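Local coordinates for xylose isomerase-like TIM barrel domain-containing protein (Parabacteroides distasonis, PDB 4KW2) that is of unknown function but folds as a xylose isomerase-like TIM barrel, a fold that suggests, without proving, an isomerase or related enzyme, at residues E143-N148 with I199-L204; M172-D177 with Q193-R198; K205-K210 with I239-D244; G219-K224 with L257-K262. All coordinates share one frame; numbering follows the deposited sequence.

Interaction 1: residues E143-N148 with I199-L204; sequences EVAIHN and IKVAHL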
loop_
_atom_site.group_PDB
_atom_site.type_symbol
_atom_site.label_atom_id
_atom_site.label_comp_id
_atom_site.label_asym_id
_atom_site.label_seq_id
_atom_site.Cartn_x
_atom_site.Cartn_y
_atom_site.Cartn_z
ATOM N N GLU A 143 0.822 28.392 -12.390
ATOM C CA GLU A 143 1.880 27.845 -11.556
ATOM C C GLU A 143 1.959 26.336 -11.748
ATOM O O GLU A 143 0.955 25.681 -12.019
ATOM C CB GLU A 143 1.658 28.202 -10.092
ATOM C CG GLU A 143 1.810 29.689 -9.827
ATOM C CD GLU A 143 1.818 30.019 -8.352
ATOM O OE1 GLU A 143 0.876 29.606 -7.637
ATOM O OE2 GLU A 143 2.770 30.696 -7.911
ATOM N N VAL A 144 3.166 25.801 -11.623
ATOM C CA VAL A 144 3.435 24.396 -11.889
ATOM C C VAL A 144 4.149 23.790 -10.685
ATOM O O VAL A 144 5.194 24.286 -10.263
ATOM C CB VAL A 144 4.305 24.231 -13.152
ATOM C CG1 VAL A 144 4.530 22.759 -13.468
ATOM C CG2 VAL A 144 3.655 24.936 -14.335
ATOM N N ALA A 145 3.562 22.740 -10.118
ATOM C CA ALA A 145 4.173 22.011 -9.016
ATOM C C ALA A 145 4.613 20.646 -9.528
ATOM O O ALA A 145 3.782 19.778 -9.820
ATOM C CB ALA A 145 3.195 21.867 -7.865
ATOM N N ILE A 146 5.927 20.469 -9.638
ATOM C CA ILE A 146 6.508 19.260 -10.203
ATOM C C ILE A 146 6.625 18.175 -9.137
ATOM O O ILE A 146 7.148 18.405 -8.055
ATOM C CB ILE A 146 7.880 19.551 -10.850
ATOM C CG1 ILE A 146 7.688 20.469 -12.064
ATOM C CG2 ILE A 146 8.580 18.263 -11.272
ATOM C CD1 ILE A 146 8.950 21.175 -12.511
ATOM N N HIS A 147 6.110 16.999 -9.470
ATOM C CA HIS A 147 6.133 15.824 -8.615
ATOM C C HIS A 147 7.091 14.838 -9.289
ATOM O O HIS A 147 6.822 14.373 -10.395
ATOM C CB HIS A 147 4.714 15.255 -8.558
ATOM C CG HIS A 147 4.496 14.222 -7.499
ATOM N ND1 HIS A 147 5.282 13.097 -7.373
ATOM C CD2 HIS A 147 3.541 14.122 -6.545
ATOM C CE1 HIS A 147 4.838 12.363 -6.369
ATOM N NE2 HIS A 147 3.781 12.962 -5.851
ATOM N N ASN A 148 8.216 14.534 -8.647
ATOM C CA ASN A 148 9.148 13.528 -9.180
ATOM C C ASN A 148 8.620 12.100 -8.960
ATOM O O ASN A 148 7.702 11.894 -8.163
ATOM C CB ASN A 148 10.560 13.714 -8.599
ATOM C CG ASN A 148 10.712 13.157 -7.189
ATOM O OD1 ASN A 148 11.734 12.553 -6.865
ATOM N ND2 ASN A 148 9.706 13.365 -6.345
ATOM N N ILE A 199 8.363 25.587 -3.098
ATOM C CA ILE A 199 7.407 24.551 -2.701
ATOM C C ILE A 199 6.000 25.128 -2.787
ATOM O O ILE A 199 5.611 25.936 -1.947
ATOM C CB ILE A 199 7.627 24.041 -1.258
ATOM C CG1 ILE A 199 9.079 23.596 -1.031
ATOM C CG2 ILE A 199 6.668 22.896 -0.956
ATOM C CD1 ILE A 199 9.521 22.441 -1.904
ATOM N N LYS A 200 5.241 24.707 -3.796
ATOM C CA LYS A 200 3.915 25.275 -4.042
ATOM C C LYS A 200 2.771 24.406 -3.521
ATOM O O LYS A 200 1.722 24.930 -3.163
ATOM C CB LYS A 200 3.730 25.549 -5.535
ATOM C CG LYS A 200 4.667 26.622 -6.056
ATOM C CD LYS A 200 4.321 27.034 -7.473
ATOM C CE LYS A 200 5.381 27.962 -8.051
ATOM N NZ LYS A 200 5.541 29.217 -7.267
ATOM N N VAL A 201 2.969 23.090 -3.493
ATOM C CA VAL A 201 1.934 22.159 -3.066
ATOM C C VAL A 201 2.535 21.074 -2.172
ATOM O O VAL A 201 3.606 20.553 -2.454
ATOM C CB VAL A 201 1.232 21.498 -4.281
ATOM C CG1 VAL A 201 0.183 20.485 -3.835
ATOM C CG2 VAL A 201 0.599 22.559 -5.169
ATOM N N ALA A 202 1.834 20.743 -1.092
ATOM C CA ALA A 202 2.198 19.613 -0.253
ATOM C C ALA A 202 1.083 18.576 -0.306
ATOM O O ALA A 202 -0.046 18.859 0.070
ATOM C CB ALA A 202 2.427 20.071 1.176
ATOM N N HIS A 203 1.410 17.377 -0.780
ATOM C CA HIS A 203 0.473 16.256 -0.795
ATOM C C HIS A 203 0.515 15.494 0.517
ATOM O O HIS A 203 1.533 14.907 0.863
ATOM C CB HIS A 203 0.817 15.287 -1.925
ATOM C CG HIS A 203 0.267 15.684 -3.253
ATOM N ND1 HIS A 203 0.323 14.857 -4.354
ATOM C CD2 HIS A 203 -0.369 16.807 -3.656
ATOM C CE1 HIS A 203 -0.245 15.460 -5.382
ATOM N NE2 HIS A 203 -0.672 16.645 -4.986
ATOM N N LEU A 204 -0.593 15.516 1.245
ATOM C CA LEU A 204 -0.797 14.632 2.387
ATOM C C LEU A 204 -1.592 13.434 1.920
ATOM O O LEU A 204 -2.762 13.568 1.558
ATOM C CB LEU A 204 -1.580 15.334 3.493
ATOM C CG LEU A 204 -0.779 15.976 4.614
ATOM C CD1 LEU A 204 0.269 16.916 4.040
ATOM C CD2 LEU A 204 -1.737 16.704 5.542
#
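Inside the closed parallel barrel, strands 143-146 and 199-204 meet over the strand that separates them, 172-178, and their inward side chains A145 and V201 touch. The axes of the two short strands come within 6.9 Å and diverge by 52°, so the two backbones do not pair and side chains make most of the contact. A145 CB rests 3.8 Å from V201 CG2, the methyl that stands beside the backbone N of V201, and C175 of the intervening strand touches A145.

At one end the pairing is ionic. K200 runs extended as far as CE and then bends, bringing NZ within 3.2 Å of E143 OE2; the ammonium comes in from above the carboxylate plane, 60° out of it, and also bonds to P170 O. K200 CD lies 3.9 Å from E143 CB.

At the other end H147 offers the edge of its ring, with CD2 4.0 Å from H203 ND1, and the two ring planes are inclined at 56°. H147 ND1 is held by N148 O and H203 NE2 by E52 OE2, which fixes how each imidazole is turned. Strands two apart meeting through inward side chains, with polar residues toward the C-terminal ends where TIM barrels place their active sites, fit this fold.

Interaction 2: residues M172-D177 with Q193-R198; sequences MGVCAD and QKLSGR. With SO4 (sulfate ion), chain E.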
loop_
_atom_site.group_PDB
_atom_site.type_symbol
_atom_site.label_atom_id
_atom_site.label_comp_id
_atom_site.label_asym_id
_atom_site.label_seq_id
_atom_site.Cartn_x
_atom_site.Cartn_y
_atom_site.Cartn_z
HETATM N N MSE A 172 7.577 27.853 -11.933
HETATM C CA MSE A 172 8.018 26.455 -11.889
HETATM C C MSE A 172 8.412 26.083 -10.486
HETATM O O MSE A 172 9.447 26.518 -9.995
HETATM C CB MSE A 172 9.195 26.233 -12.839
HETATM C CG MSE A 172 8.839 26.558 -14.288
HETATM SE SE MSE A 172 7.560 25.235 -14.992
HETATM C CE MSE A 172 8.823 23.785 -15.426
ATOM N N GLY A 173 7.589 25.268 -9.832
ATOM C CA GLY A 173 7.824 24.874 -8.441
ATOM C C GLY A 173 7.732 23.377 -8.199
ATOM O O GLY A 173 7.806 22.571 -9.135
ATOM N N VAL A 174 7.547 23.013 -6.933
ATOM C CA VAL A 174 7.587 21.624 -6.496
ATOM C C VAL A 174 6.311 21.203 -5.774
ATOM O O VAL A 174 5.800 21.922 -4.917
ATOM C CB VAL A 174 8.792 21.398 -5.560
ATOM C CG1 VAL A 174 8.840 19.961 -5.055
ATOM C CG2 VAL A 174 10.079 21.750 -6.288
ATOM N N CYS A 175 5.806 20.027 -6.138
ATOM C CA CYS A 175 4.754 19.348 -5.385
ATOM C C CYS A 175 5.436 18.365 -4.451
ATOM O O CYS A 175 5.943 17.334 -4.890
ATOM C CB CYS A 175 3.805 18.600 -6.323
ATOM S SG CYS A 175 2.467 17.712 -5.493
ATOM N N ALA A 176 5.462 18.694 -3.165
ATOM C CA ALA A 176 6.170 17.887 -2.172
ATOM C C ALA A 176 5.244 16.864 -1.536
ATOM O O ALA A 176 4.159 17.207 -1.082
ATOM C CB ALA A 176 6.754 18.787 -1.098
ATOM N N ASP A 177 5.684 15.610 -1.498
ATOM C CA ASP A 177 4.950 14.552 -0.815
ATOM C C ASP A 177 5.348 14.501 0.647
ATOM O O ASP A 177 6.527 14.385 0.969
ATOM C CB ASP A 177 5.219 13.190 -1.460
ATOM C CG ASP A 177 4.385 12.955 -2.701
ATOM O OD1 ASP A 177 3.755 13.911 -3.211
ATOM O OD2 ASP A 177 4.354 11.802 -3.173
ATOM N N GLN A 193 15.308 22.766 2.018
ATOM C CA GLN A 193 16.675 23.259 1.769
ATOM C C GLN A 193 16.709 24.608 1.022
ATOM O O GLN A 193 16.296 25.623 1.579
ATOM C CB GLN A 193 17.507 22.166 1.060
ATOM C CG GLN A 193 19.000 22.458 0.886
ATOM C CD GLN A 193 19.819 22.234 2.145
ATOM O OE1 GLN A 193 19.294 22.243 3.258
ATOM N NE2 GLN A 193 21.123 22.038 1.972
ATOM N N LYS A 194 17.169 24.612 -0.231
ATOM C CA LYS A 194 17.411 25.848 -0.978
ATOM C C LYS A 194 16.187 26.259 -1.804
ATOM O O LYS A 194 16.087 27.407 -2.242
ATOM C CB LYS A 194 18.636 25.684 -1.892
ATOM C CG LYS A 194 19.285 26.997 -2.308
ATOM C CD LYS A 194 20.483 26.790 -3.223
ATOM C CE LYS A 194 21.066 28.125 -3.669
ATOM N NZ LYS A 194 22.121 27.990 -4.710
ATOM N N LEU A 195 15.259 25.323 -2.000
ATOM C CA LEU A 195 14.051 25.575 -2.787
ATOM C C LEU A 195 12.796 25.750 -1.918
ATOM O O LEU A 195 11.676 25.677 -2.426
ATOM C CB LEU A 195 13.857 24.477 -3.852
ATOM C CG LEU A 195 14.014 22.991 -3.497
ATOM C CD1 LEU A 195 12.876 22.485 -2.627
ATOM C CD2 LEU A 195 14.102 22.162 -4.769
ATOM N N SER A 196 12.982 25.992 -0.618
ATOM C CA SER A 196 11.872 26.377 0.262
ATOM C C SER A 196 11.450 27.803 -0.098
ATOM O O SER A 196 12.105 28.773 0.287
ATOM C CB SER A 196 12.267 26.280 1.741
ATOM O OG SER A 196 13.338 27.151 2.055
ATOM N N GLY A 197 10.347 27.913 -0.830
ATOM C CA GLY A 197 10.007 29.131 -1.563
ATOM C C GLY A 197 9.543 28.759 -2.961
ATOM O O GLY A 197 8.722 29.456 -3.558
ATOM N N ARG A 198 10.087 27.662 -3.486
ATOM C CA ARG A 198 9.568 27.024 -4.698
ATOM C C ARG A 198 8.580 25.885 -4.382
ATOM O O ARG A 198 8.021 25.287 -5.299
ATOM C CB ARG A 198 10.715 26.486 -5.564
ATOM C CG ARG A 198 11.357 27.508 -6.488
ATOM C CD ARG A 198 12.103 26.802 -7.611
ATOM N NE ARG A 198 13.011 27.686 -8.340
ATOM C CZ ARG A 198 12.714 28.365 -9.449
ATOM N NH1 ARG A 198 11.509 28.298 -10.009
ATOM N NH2 ARG A 198 13.646 29.130 -10.008
HETATM S S SO4 E . 17.069 30.049 -8.676
HETATM O O1 SO4 E . 17.551 31.001 -7.651
HETATM O O2 SO4 E . 16.332 30.792 -9.721
HETATM O O3 SO4 E . 18.223 29.352 -9.285
HETATM O O4 SO4 E . 16.177 29.051 -8.041
#
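The guanidinium of R198 is used at its edges: M172 O lies at one and a sulfate ion, probably from the crystallisation liquor, at another, both near its plane. R198 NH1 donates to M172 O over 2.7 Å; the hydrogen bond lies in the plane of that carbonyl, with the oxygen tilted 16° from the guanidinium plane. On the sulfate side NH2 of R198 reaches sulfate O4 at 3.2 Å, while its bond to O2 and the one from NE to O4 are weak. S169 O and R168 O take further N-H groups of the same guanidinium, and G167 N also bonds the sulfate. The chain of R198 is extended from CG to NE (chi2 -160°, chi3 -166°), which carries the flat group back along the start of strand 172-178.

In the barrel this is where the connection after strand 172-178 returns to begin the neighbouring parallel strand 199-204. V174 N donates to R198 O over 2.8 Å, and the backbone pairing continues from V174 to K200. G173 sits beside that bond with its CA 3.2 Å from R198 O; a beta carbon built there would collide with that oxygen. Further out, V174 CG2 approaches L195 CD2 at 4.3 Å, and helix 157-165 covers this apolar patch, L165 touching V174 and V161 touching L195. A short turn, R198 N to L195 O at 2.8 Å, brings L195 round to V174.

Interaction 3: residues K205-K210 with I239-D244; sequences KDLTDK and ISIEYD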
loop_
_atom_site.group_PDB
_atom_site.type_symbol
_atom_site.label_atom_id
_atom_site.label_comp_id
_atom_site.label_asym_id
_atom_site.label_seq_id
_atom_site.Cartn_x
_atom_site.Cartn_y
_atom_site.Cartn_z
ATOM N N LYS A 205 -0.953 12.270 1.924
ATOM C CA LYS A 205 -1.597 11.019 1.551
ATOM C C LYS A 205 -2.034 10.287 2.817
ATOM O O LYS A 205 -1.362 10.366 3.841
ATOM C CB LYS A 205 -0.622 10.156 0.753
ATOM C CG LYS A 205 -1.235 8.922 0.115
ATOM C CD LYS A 205 -0.239 8.255 -0.828
ATOM C CE LYS A 205 -0.622 6.815 -1.145
ATOM N NZ LYS A 205 -1.953 6.716 -1.805
ATOM N N ASP A 206 -3.158 9.580 2.736
ATOM C CA ASP A 206 -3.668 8.769 3.842
ATOM C C ASP A 206 -3.689 9.538 5.158
ATOM O O ASP A 206 -3.142 9.094 6.165
ATOM C CB ASP A 206 -2.861 7.474 3.973
ATOM C CG ASP A 206 -3.093 6.532 2.804
ATOM O OD1 ASP A 206 -4.271 6.313 2.435
ATOM O OD2 ASP A 206 -2.100 6.016 2.248
ATOM N N LEU A 207 -4.332 10.700 5.128
ATOM C CA LEU A 207 -4.455 11.534 6.302
ATOM C C LEU A 207 -5.219 10.766 7.359
ATOM O O LEU A 207 -6.231 10.149 7.056
ATOM C CB LEU A 207 -5.186 12.840 5.974
ATOM C CG LEU A 207 -5.359 13.806 7.148
ATOM C CD1 LEU A 207 -4.010 14.167 7.735
ATOM C CD2 LEU A 207 -6.110 15.049 6.713
ATOM N N THR A 208 -4.707 10.791 8.587
ATOM C CA THR A 208 -5.360 10.155 9.724
ATOM C C THR A 208 -5.802 11.197 10.740
ATOM O O THR A 208 -5.451 12.376 10.652
ATOM C CB THR A 208 -4.428 9.141 10.419
ATOM O OG1 THR A 208 -3.269 9.815 10.926
ATOM C CG2 THR A 208 -3.992 8.068 9.442
ATOM N N ASP A 209 -6.592 10.737 11.699
ATOM C CA ASP A 209 -7.056 11.555 12.810
ATOM C C ASP A 209 -5.849 12.106 13.575
ATOM O O ASP A 209 -5.039 11.342 14.102
ATOM C CB ASP A 209 -7.923 10.685 13.737
ATOM C CG ASP A 209 -8.765 11.493 14.703
ATOM O OD1 ASP A 209 -8.570 12.719 14.842
ATOM O OD2 ASP A 209 -9.648 10.882 15.333
ATOM N N LYS A 210 -5.727 13.430 13.607
ATOM C CA LYS A 210 -4.612 14.125 14.274
ATOM C C LYS A 210 -3.218 13.722 13.763
ATOM O O LYS A 210 -2.223 13.864 14.468
ATOM C CB LYS A 210 -4.743 13.966 15.793
ATOM C CG LYS A 210 -5.893 14.800 16.349
ATOM C CD LYS A 210 -6.712 14.067 17.395
ATOM C CE LYS A 210 -7.956 14.871 17.753
ATOM N NZ LYS A 210 -9.107 13.987 18.088
ATOM N N ILE A 239 -1.852 22.950 0.825
ATOM C CA ILE A 239 -1.831 21.628 1.442
ATOM C C ILE A 239 -2.993 20.855 0.840
ATOM O O ILE A 239 -4.160 21.157 1.101
ATOM C CB ILE A 239 -2.002 21.668 2.974
ATOM C CG1 ILE A 239 -0.954 22.572 3.615
ATOM C CG2 ILE A 239 -1.883 20.264 3.558
ATOM C CD1 ILE A 239 -1.155 22.751 5.106
ATOM N N SER A 240 -2.662 19.859 0.033
ATOM C CA SER A 240 -3.652 19.094 -0.688
ATOM C C SER A 240 -3.770 17.712 -0.050
ATOM O O SER A 240 -2.855 16.884 -0.163
ATOM C CB SER A 240 -3.241 18.995 -2.153
ATOM O OG SER A 240 -4.343 18.623 -2.943
ATOM N N ILE A 241 -4.889 17.468 0.624
ATOM C CA ILE A 241 -5.039 16.261 1.419
ATOM C C ILE A 241 -5.795 15.145 0.691
ATOM O O ILE A 241 -6.731 15.383 -0.080
ATOM C CB ILE A 241 -5.699 16.540 2.791
ATOM C CG1 ILE A 241 -7.198 16.818 2.663
ATOM C CG2 ILE A 241 -5.012 17.711 3.486
ATOM C CD1 ILE A 241 -8.032 16.015 3.632
ATOM N N GLU A 242 -5.360 13.921 0.949
ATOM C CA GLU A 242 -6.040 12.729 0.485
ATOM C C GLU A 242 -6.221 11.849 1.712
ATOM O O GLU A 242 -5.380 11.861 2.621
ATOM C CB GLU A 242 -5.182 12.029 -0.578
ATOM C CG GLU A 242 -5.854 10.880 -1.326
ATOM C CD GLU A 242 -5.765 9.532 -0.621
ATOM O OE1 GLU A 242 -4.945 9.354 0.312
ATOM O OE2 GLU A 242 -6.536 8.635 -1.013
ATOM N N TYR A 243 -7.317 11.105 1.757
ATOM C CA TYR A 243 -7.470 10.066 2.761
ATOM C C TYR A 243 -8.254 8.886 2.219
ATOM O O TYR A 243 -8.891 8.980 1.172
ATOM C CB TYR A 243 -8.102 10.623 4.046
ATOM C CG TYR A 243 -9.558 11.053 3.972
ATOM C CD1 TYR A 243 -9.906 12.351 3.620
ATOM C CD2 TYR A 243 -10.584 10.173 4.310
ATOM C CE1 TYR A 243 -11.230 12.759 3.586
ATOM C CE2 TYR A 243 -11.913 10.571 4.274
ATOM C CZ TYR A 243 -12.228 11.868 3.914
ATOM O OH TYR A 243 -13.540 12.274 3.893
ATOM N N ASP A 244 -8.180 7.771 2.932
ATOM C CA ASP A 244 -8.931 6.581 2.575
ATOM C C ASP A 244 -10.354 6.741 3.087
ATOM O O ASP A 244 -10.599 6.605 4.286
ATOM C CB ASP A 244 -8.275 5.344 3.191
ATOM C CG ASP A 244 -8.819 4.047 2.625
ATOM O OD1 ASP A 244 -9.987 4.025 2.174
ATOM O OD2 ASP A 244 -8.070 3.047 2.633
HETATM O O HOH W 1 -6.211 6.297 0.468
HETATM O O HOH W 2 -6.658 7.913 5.305
#
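The backbones of K205-L207 and E242-Y243 run close together, D206 CA lying 4.2 Å from Y243 CA, and L207 N donates to E242 O over 3.0 Å in a nearly straight bond (171°). This is the loop side of the TIM barrel, where the chain leaves strand 199-204 and, next to it, strand 238-241; in such barrels the active site is formed at the C-terminal strand ends. D206 takes a left-handed backbone conformation, which helps turn its own N-H and that of L207 to E242.

The E242 side chain leaves anti to its N (chi1 -171°) and bends at chi2, so that OE1 is met by D206 N at 3.0 Å, nearly end-on to its C-O bond. The carboxylate of D206 lies alongside, its plane steeply inclined to that of E242 and its OD1 3.8 Å from E242 OE1. Water 1 bridges the two carboxylates, donating to D206 OD1 and to E242 OE2, which probably eases the closeness of like charges. Putting an alanine at E242 would probably leave D206 N without its acceptor and water 1 without one of its two partners.

Next to this polar cluster L207 CD2 packs on I241 CD1 at 3.8 Å, and I253 of helix 250-262 touches L207 as well. The CB of Y243 lies 3.6 Å from L207 O. That same L207 O accepts a hydrogen bond from water 2, which in turn accepts one from D244 N at 2.8 Å.

Interaction 4: residues G219-K224 with L257-K262; sequences GILPVK and LEFLQK. With SO4 (sulfate ion), chain F.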
loop_
_atom_site.group_PDB
_atom_site.type_symbol
_atom_site.label_atom_id
_atom_site.label_comp_id
_atom_site.label_asym_id
_atom_site.label_seq_id
_atom_site.Cartn_x
_atom_site.Cartn_y
_atom_site.Cartn_z
ATOM N N GLY A 219 6.484 14.847 20.585
ATOM C CA GLY A 219 5.932 14.849 21.935
ATOM C C GLY A 219 4.520 15.398 21.997
ATOM O O GLY A 219 3.757 15.052 22.896
ATOM N N ILE A 220 4.175 16.266 21.053
ATOM C CA ILE A 220 2.821 16.831 20.965
ATOM C C ILE A 220 2.043 16.142 19.842
ATOM O O ILE A 220 2.623 15.377 19.078
ATOM C CB ILE A 220 2.865 18.361 20.740
ATOM C CG1 ILE A 220 3.537 18.722 19.407
ATOM C CG2 ILE A 220 3.598 19.039 21.892
ATOM C CD1 ILE A 220 3.609 20.214 19.145
ATOM N N LEU A 221 0.739 16.405 19.746
ATOM C CA LEU A 221 -0.080 15.859 18.657
ATOM C C LEU A 221 0.640 16.059 17.328
ATOM O O LEU A 221 1.059 17.170 17.035
ATOM C CB LEU A 221 -1.445 16.545 18.583
ATOM C CG LEU A 221 -2.611 16.052 19.443
ATOM C CD1 LEU A 221 -3.839 16.885 19.117
ATOM C CD2 LEU A 221 -2.910 14.580 19.220
ATOM N N PRO A 222 0.794 14.989 16.522
ATOM C CA PRO A 222 1.577 15.111 15.290
ATOM C C PRO A 222 1.101 16.200 14.336
ATOM O O PRO A 222 1.920 16.830 13.665
ATOM C CB PRO A 222 1.427 13.729 14.641
ATOM C CG PRO A 222 1.230 12.812 15.790
ATOM C CD PRO A 222 0.411 13.590 16.783
ATOM N N VAL A 223 -0.212 16.395 14.252
ATOM C CA VAL A 223 -0.767 17.433 13.389
ATOM C C VAL A 223 -0.392 18.828 13.902
ATOM O O VAL A 223 -0.193 19.744 13.105
ATOM C CB VAL A 223 -2.299 17.302 13.240
ATOM C CG1 VAL A 223 -3.013 17.601 14.556
ATOM C CG2 VAL A 223 -2.814 18.211 12.132
ATOM N N LYS A 224 -0.301 18.990 15.225
ATOM C CA LYS A 224 0.117 20.267 15.811
ATOM C C LYS A 224 1.577 20.549 15.464
ATOM O O LYS A 224 1.928 21.665 15.078
ATOM C CB LYS A 224 -0.061 20.274 17.335
ATOM C CG LYS A 224 -1.467 20.584 17.829
ATOM C CD LYS A 224 -1.446 20.906 19.321
ATOM C CE LYS A 224 -2.674 21.677 19.791
ATOM N NZ LYS A 224 -3.647 20.828 20.536
ATOM N N LEU A 257 -8.350 18.537 10.063
ATOM C CA LEU A 257 -8.570 19.780 9.314
ATOM C C LEU A 257 -8.652 20.988 10.240
ATOM O O LEU A 257 -8.235 22.084 9.874
ATOM C CB LEU A 257 -9.830 19.680 8.451
ATOM C CG LEU A 257 -9.732 18.679 7.297
ATOM C CD1 LEU A 257 -11.045 18.611 6.532
ATOM C CD2 LEU A 257 -8.580 19.029 6.363
ATOM N N GLU A 258 -9.171 20.769 11.444
ATOM C CA GLU A 258 -9.250 21.802 12.481
ATOM C C GLU A 258 -7.912 22.522 12.686
ATOM O O GLU A 258 -7.851 23.748 12.658
ATOM C CB GLU A 258 -9.716 21.163 13.793
ATOM C CG GLU A 258 -9.903 22.118 14.956
ATOM C CD GLU A 258 -10.333 21.412 16.231
ATOM O OE1 GLU A 258 -10.792 20.251 16.155
ATOM O OE2 GLU A 258 -10.217 22.023 17.317
ATOM N N PHE A 259 -6.843 21.758 12.869
ATOM C CA PHE A 259 -5.521 22.340 13.117
ATOM C C PHE A 259 -4.854 22.848 11.839
ATOM O O PHE A 259 -4.124 23.838 11.862
ATOM C CB PHE A 259 -4.620 21.321 13.802
ATOM C CG PHE A 259 -5.129 20.876 15.137
ATOM C CD1 PHE A 259 -4.957 21.677 16.258
ATOM C CD2 PHE A 259 -5.804 19.669 15.270
ATOM C CE1 PHE A 259 -5.436 21.273 17.491
ATOM C CE2 PHE A 259 -6.282 19.257 16.501
ATOM C CZ PHE A 259 -6.098 20.060 17.614
ATOM N N LEU A 260 -5.102 22.162 10.728
ATOM C CA LEU A 260 -4.543 22.560 9.444
ATOM C C LEU A 260 -5.117 23.885 8.960
ATOM O O LEU A 260 -4.433 24.637 8.271
ATOM C CB LEU A 260 -4.805 21.482 8.396
ATOM C CG LEU A 260 -4.103 20.151 8.636
ATOM C CD1 LEU A 260 -4.686 19.094 7.712
ATOM C CD2 LEU A 260 -2.601 20.284 8.436
ATOM N N GLN A 261 -6.365 24.165 9.325
ATOM C CA GLN A 261 -7.060 25.376 8.882
ATOM C C GLN A 261 -7.022 26.511 9.891
ATOM O O GLN A 261 -6.752 27.642 9.513
ATOM C CB GLN A 261 -8.516 25.061 8.552
ATOM C CG GLN A 261 -8.681 24.333 7.234
ATOM C CD GLN A 261 -10.109 23.906 6.988
ATOM O OE1 GLN A 261 -10.806 23.481 7.909
ATOM N NE2 GLN A 261 -10.554 24.015 5.737
ATOM N N LYS A 262 -7.307 26.218 11.161
ATOM C CA LYS A 262 -7.435 27.268 12.187
ATOM C C LYS A 262 -6.117 27.961 12.521
ATOM O O LYS A 262 -6.128 29.061 13.071
ATOM C CB LYS A 262 -8.086 26.735 13.468
ATOM C CG LYS A 262 -9.570 26.444 13.301
ATOM C CD LYS A 262 -10.106 25.478 14.350
ATOM C CE LYS A 262 -10.576 26.166 15.621
ATOM N NZ LYS A 262 -11.533 25.298 16.366
HETATM S S SO4 F . 7.611 18.138 19.105
HETATM O O1 SO4 F . 6.978 19.448 18.824
HETATM O O2 SO4 F . 6.671 17.291 19.862
HETATM O O3 SO4 F . 7.969 17.466 17.836
HETATM O O4 SO4 F . 8.836 18.350 19.910
#
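F259 and V223 are brought together by their first torsions: the phenyl leaves its helix with CG anti to the carbonyl carbon (chi1 -61°), while V223 places CG1 between its backbone N and carbonyl carbon (chi1 68°) and so turns that methyl to the ring. V223 CG1 comes to 3.5 Å from F259 CD2, the two side chains crossing at about a right angle. The other methyl, CG2, points past the ring to F259 CB at 4.0 Å and to L260 CG at 4.2 Å.

K224, one residue on, crosses the ring obliquely. Its CE and NZ both stand 3.6 Å from F259 CE1, with a bend at chi4 bringing the ammonium to that corner of the ring. L221, at the N-cap of its helix, adds CD1 at 4.2 Å from F259 CZ.

These contacts join two helices on the outside of the TIM barrel, 222-232 and 250-262, which precede and follow strand 238-241 in the chain; F226 and V227 of the first continue the packing against L260. With an alanine in place of F259, V223 CG1, L221 CD1 and the K224 chain would probably all lose the surface they rest on, opening a gap between the helices.

Ahead of the helix, I220 N donates to O2 of a sulfate at 2.9 Å, and G219 N adds a weak bond to the same oxygen; the ion probably comes from the crystallisation liquor. F56 of the second subunit packs on L221 and P222, and N70 of that subunit bonds to G219 O.

Interactions 1 and 2 share strand 172-178: it lies between the two strands of interaction 1 and pairs with both, and interaction 2 nests inside the chain loop that interaction 1 closes. Interaction 3 continues the sheet, with strand 238-241 next to 199-204, and touches interaction 4 through K210 with V223 and I241 with L257. Interaction 1 is deepest, its centre about 7 Å from the centre of the chain, and mixes a salt bridge, a small apolar touch and a histidine pair. Interactions 2 and 3, further out, rest mainly on backbone and polar bonds, with a sulfate or waters. Interaction 4, its centre about 19 Å from the chain's, is almost wholly apolar helix packing and, like interaction 3, meets a neighbouring subunit.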